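Local coordinates for phosphate binding protein (Planctomyces limnophilus, PDB 4JWO), which probably binds phosphate and takes part in phosphate transport across the cytoplasmic membrane, as a member of the PstS family, at residues V228-V232 / N249-L253. Residues are numbered along the deposited sequence; the frame is centred on the assembly and turned at random.
Sequences VQGVV and NASKL
Leu-253 packs its two methyl groups against the valine-rich face of helix 224-233, meeting three of its side chains. Its CD2 lies 3.7 Å from CG1 of Val-231, the two side chains crossing at nearly a right angle, while CD1 approaches CG1 of Val-228 at 4.1 Å. CG2 of Val-232 flanks CD2 from the next helix position. Phe-241 of strand 237-242 touches both Val-228 and Leu-253, tying this buried part to the sheet. The Val-228 rotamer (chi1 168°) sets CG1 opposite the backbone N and aims it at the loop, where it reaches the amide group of Asn-249; CG2 stands 3.7 Å from Asn-249 ND2, which donates a hydrogen bond to Tyr-245 O. Replacing Asn-249 with an alanine removes the amide, which would probably leave the Tyr-245 carbonyl short of a partner and open a gap beside the Val-228 methyls. In contrast to the buried methyl packing, the partly exposed side is carried by Lys-252 and a water. The Lys-252 chain bends at chi3 (-56°) and chi4, which brings NZ alongside the methyls of Val-228 and Val-232, 3.5 Å from Val-228 CG1. No direct hydrogen bond joins the segments; instead one water accepts from Lys-252 NZ at 2.8 Å and donates to Gln-229 OE1. Helix and loop together meet strand 237-242 through Phe-241, within the α/β sandwich typical of a periplasmic binding protein lobe.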
loop_
_atom_site.group_PDB
_atom_site.type_symbol
_atom_site.label_atom_id
_atom_site.label_comp_id
_atom_site.label_asym_id
_atom_site.label_seq_id
_atom_site.Cartn_x
_atom_site.Cartn_y
_atom_site.Cartn_z
ATOM N N VAL A 228 15.862 -8.346 4.702
ATOM C CA VAL A 228 15.681 -9.781 4.933
ATOM C C VAL A 228 16.921 -10.372 5.582
ATOM O O VAL A 228 16.819 -11.069 6.596
ATOM C CB VAL A 228 15.352 -10.537 3.611
ATOM C CG1 VAL A 228 15.459 -12.053 3.790
ATOM C CG2 VAL A 228 13.967 -10.145 3.115
ATOM N N GLN A 229 18.097 -10.094 5.011
ATOM C CA GLN A 229 19.347 -10.639 5.529
ATOM C C GLN A 229 19.618 -10.138 6.946
ATOM O O GLN A 229 20.143 -10.866 7.783
ATOM C CB GLN A 229 20.523 -10.287 4.603
ATOM C CG GLN A 229 21.817 -10.989 4.956
ATOM C CD GLN A 229 21.723 -12.489 4.762
ATOM O OE1 GLN A 229 21.115 -12.969 3.799
ATOM N NE2 GLN A 229 22.316 -13.240 5.682
ATOM N N GLY A 230 19.242 -8.889 7.211
ATOM C CA GLY A 230 19.382 -8.313 8.536
ATOM C C GLY A 230 18.598 -9.089 9.573
ATOM O O GLY A 230 19.105 -9.415 10.649
ATOM N N VAL A 231 17.345 -9.393 9.249
ATOM C CA VAL A 231 16.513 -10.185 10.143
ATOM C C VAL A 231 17.059 -11.600 10.313
ATOM O O VAL A 231 17.092 -12.130 11.425
ATOM C CB VAL A 231 15.052 -10.199 9.655
ATOM C CG1 VAL A 231 14.207 -11.149 10.512
ATOM C CG2 VAL A 231 14.504 -8.775 9.684
ATOM N N VAL A 232 17.501 -12.222 9.220
ATOM C CA VAL A 232 18.132 -13.534 9.297
ATOM C C VAL A 232 19.341 -13.567 10.248
ATOM O O VAL A 232 19.543 -14.532 10.986
ATOM C CB VAL A 232 18.569 -14.027 7.887
ATOM C CG1 VAL A 232 19.331 -15.345 7.972
ATOM C CG2 VAL A 232 17.353 -14.153 6.974
ATOM N N ASN A 249 10.974 -15.540 0.904
ATOM C CA ASN A 249 11.990 -15.898 1.886
ATOM C C ASN A 249 11.389 -16.582 3.110
ATOM O O ASN A 249 11.975 -16.557 4.189
ATOM C CB ASN A 249 12.751 -14.646 2.319
ATOM C CG ASN A 249 13.602 -14.073 1.211
ATOM O OD1 ASN A 249 14.607 -14.667 0.816
ATOM N ND2 ASN A 249 13.211 -12.906 0.704
ATOM N N ALA A 250 10.225 -17.208 2.938
ATOM C CA ALA A 250 9.450 -17.710 4.075
ATOM C C ALA A 250 10.173 -18.758 4.921
ATOM O O ALA A 250 9.931 -18.864 6.123
ATOM C CB ALA A 250 8.092 -18.236 3.606
ATOM N N SER A 251 11.064 -19.533 4.306
ATOM C CA SER A 251 11.798 -20.561 5.035
ATOM C C SER A 251 12.882 -19.993 5.957
ATOM O O SER A 251 13.450 -20.721 6.770
ATOM C CB SER A 251 12.421 -21.555 4.056
ATOM O OG SER A 251 13.549 -20.976 3.425
ATOM N N LYS A 252 13.164 -18.696 5.832
ATOM C CA LYS A 252 14.244 -18.061 6.593
ATOM C C LYS A 252 13.753 -16.975 7.544
ATOM O O LYS A 252 14.533 -16.425 8.320
ATOM C CB LYS A 252 15.276 -17.456 5.636
ATOM C CG LYS A 252 15.868 -18.461 4.659
ATOM C CD LYS A 252 16.852 -17.802 3.698
ATOM C CE LYS A 252 16.212 -16.658 2.940
ATOM N NZ LYS A 252 16.721 -15.347 3.409
ATOM N N LEU A 253 12.461 -16.670 7.465
ATOM C CA LEU A 253 11.849 -15.607 8.252
ATOM C C LEU A 253 10.615 -16.127 8.978
ATOM O O LEU A 253 9.997 -17.097 8.552
ATOM C CB LEU A 253 11.405 -14.464 7.334
ATOM C CG LEU A 253 12.464 -13.751 6.494
ATOM C CD1 LEU A 253 11.757 -12.903 5.436
ATOM C CD2 LEU A 253 13.336 -12.873 7.388
HETATM O O HOH W 1 18.786 -13.442 2.958
#